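PDB 1POI: glutaconate CoA-transferase subunit A from Acidaminococcus fermentans, which catalyses the transfer of coenzyme A from acetyl-CoA to (R)-2-hydroxyglutarate and related acids such as glutaconate, a step in glutamate degradation by the hydroxyglutarate pathway. Local coordinates for residues D56-I61 and K261-V266. Sequence-based numbering, arbitrary orientation.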
# COMPACT_ATOMS: atom_id res chain seq x y z
N ASP A 56 10.81 31.58 -6.59
CA ASP A 56 11.08 31.24 -7.99
C ASP A 56 10.91 32.48 -8.91
O ASP A 56 11.88 32.96 -9.50
CB ASP A 56 10.26 30.00 -8.43
CG ASP A 56 8.71 30.12 -8.18
OD1 ASP A 56 8.24 30.89 -7.30
OD2 ASP A 56 7.95 29.42 -8.88
N TRP A 57 9.72 33.07 -8.96
CA TRP A 57 9.54 34.23 -9.80
C TRP A 57 10.31 35.42 -9.28
O TRP A 57 10.61 36.35 -10.03
CB TRP A 57 8.06 34.57 -9.98
CG TRP A 57 7.41 33.69 -11.00
CD1 TRP A 57 6.73 32.53 -10.77
CD2 TRP A 57 7.48 33.84 -12.43
NE1 TRP A 57 6.38 31.94 -11.96
CE2 TRP A 57 6.83 32.72 -13.00
CE3 TRP A 57 8.04 34.81 -13.28
CZ2 TRP A 57 6.72 32.54 -14.39
CZ3 TRP A 57 7.93 34.63 -14.65
CH2 TRP A 57 7.27 33.50 -15.20
N ASP A 58 10.65 35.41 -7.99
CA ASP A 58 11.41 36.52 -7.44
C ASP A 58 12.80 36.49 -8.02
O ASP A 58 13.33 37.51 -8.44
CB ASP A 58 11.53 36.43 -5.94
CG ASP A 58 11.81 37.77 -5.31
OD1 ASP A 58 11.04 38.70 -5.60
OD2 ASP A 58 12.79 37.90 -4.54
N MET A 59 13.39 35.32 -8.05
CA MET A 59 14.73 35.21 -8.59
C MET A 59 14.80 35.66 -10.05
O MET A 59 15.67 36.45 -10.41
CB MET A 59 15.28 33.82 -8.35
CG MET A 59 15.46 33.53 -6.86
SD MET A 59 16.22 31.94 -6.61
CE MET A 59 17.88 32.31 -6.91
N LEU A 60 13.83 35.24 -10.86
CA LEU A 60 13.78 35.62 -12.27
C LEU A 60 13.62 37.14 -12.41
O LEU A 60 14.37 37.78 -13.15
CB LEU A 60 12.61 34.92 -12.99
CG LEU A 60 12.68 33.39 -13.10
CD1 LEU A 60 11.39 32.83 -13.71
CD2 LEU A 60 13.91 32.97 -13.90
N ILE A 61 12.67 37.72 -11.69
CA ILE A 61 12.44 39.16 -11.73
C ILE A 61 13.69 39.95 -11.34
O ILE A 61 14.19 40.76 -12.12
CB ILE A 61 11.29 39.56 -10.80
CG1 ILE A 61 9.98 38.95 -11.29
CG2 ILE A 61 11.17 41.06 -10.73
CD1 ILE A 61 8.84 39.20 -10.35
N LYS A 261 15.06 31.74 5.15
CA LYS A 261 15.25 32.94 5.97
C LYS A 261 16.45 33.74 5.46
O LYS A 261 16.44 34.97 5.50
CB LYS A 261 15.44 32.60 7.45
CG LYS A 261 14.19 32.09 8.13
CD LYS A 261 14.18 32.50 9.59
CE LYS A 261 13.27 31.60 10.43
NZ LYS A 261 13.84 30.23 10.64
N VAL A 262 17.47 33.02 4.99
CA VAL A 262 18.66 33.65 4.44
C VAL A 262 18.18 34.48 3.26
O VAL A 262 18.35 35.70 3.25
CB VAL A 262 19.64 32.61 3.90
CG1 VAL A 262 20.80 33.28 3.23
CG2 VAL A 262 20.12 31.73 5.03
N TYR A 263 17.50 33.82 2.33
CA TYR A 263 16.97 34.47 1.14
C TYR A 263 16.10 35.68 1.52
O TYR A 263 16.17 36.72 0.87
CB TYR A 263 16.18 33.47 0.28
CG TYR A 263 15.71 34.05 -1.04
CD1 TYR A 263 16.55 34.04 -2.16
CD2 TYR A 263 14.48 34.70 -1.15
CE1 TYR A 263 16.17 34.67 -3.34
CE2 TYR A 263 14.09 35.33 -2.33
CZ TYR A 263 14.95 35.31 -3.42
OH TYR A 263 14.57 35.94 -4.58
N ASP A 264 15.30 35.56 2.58
CA ASP A 264 14.43 36.67 3.00
C ASP A 264 15.19 37.95 3.26
O ASP A 264 14.71 39.03 2.94
CB ASP A 264 13.65 36.31 4.26
CG ASP A 264 13.00 37.54 4.93
OD1 ASP A 264 12.09 38.15 4.34
OD2 ASP A 264 13.41 37.90 6.05
N LYS A 265 16.34 37.82 3.91
CA LYS A 265 17.13 38.99 4.25
C LYS A 265 18.03 39.39 3.09
O LYS A 265 18.16 40.57 2.78
CB LYS A 265 17.92 38.74 5.55
CG LYS A 265 19.00 37.68 5.47
CD LYS A 265 20.39 38.30 5.50
CE LYS A 265 21.48 37.28 5.18
NZ LYS A 265 22.81 37.95 4.93
N VAL A 266 18.65 38.41 2.47
CA VAL A 266 19.51 38.62 1.32
C VAL A 266 18.80 39.46 0.23
O VAL A 266 19.31 40.49 -0.21
CB VAL A 266 19.93 37.28 0.74
CG1 VAL A 266 20.39 37.45 -0.67
CG2 VAL A 266 21.03 36.68 1.58
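Tyr263 bridges two helices almost single-handedly: the nearest CA atoms of 56-61 and 261-266, those of Met59 and Tyr263, are 10.0 Å apart, and its phenol spans the gap to a buried carboxylate. The hydroxyl donates to Asp58, with Tyr263 OH 2.6 Å from Asp58 OD2. It arrives on the anti lone pair of OD2, the one turned away from OD1, the side that also brings the hydroxyl near Asp58 CB. OD2 lies at the edge of the tyrosine ring, near its plane, while the carboxylate itself is turned 78° against that plane. With CB of Tyr263 already pointing toward the other helix and CG anti to the backbone N (chi1 -174°), the ring extends across the gap. The other carboxylate oxygen, Asp58 OD1, takes the backbone N-H of Phe86; with both oxygens engaged, the group is probably hindered from rotating.

Met59, one residue on, packs against the same ring. Its CG sits 3.8 Å from Tyr263 CE1, and the chain then bends at chi3. The sulfur makes an oblique Met-aromatic contact, SD lying 5.2 Å from the centroid of the Tyr263 ring. A phenylalanine in place of Tyr263 would probably leave Asp58 OD2 without its phenolic donor in a buried setting.

Beyond the pair, helix 270-282 adds to the packing: Phe276 meets the Tyr263 ring edge-to-face and also touches Met59. Helix 55-62 rests through Trp57 and Leu60 on strand 19-22 of the parallel Rossmann-like sheet and packs beside helix 32-40, so Tyr263 joins helix 257-266, late in the chain, to a helix covering that sheet.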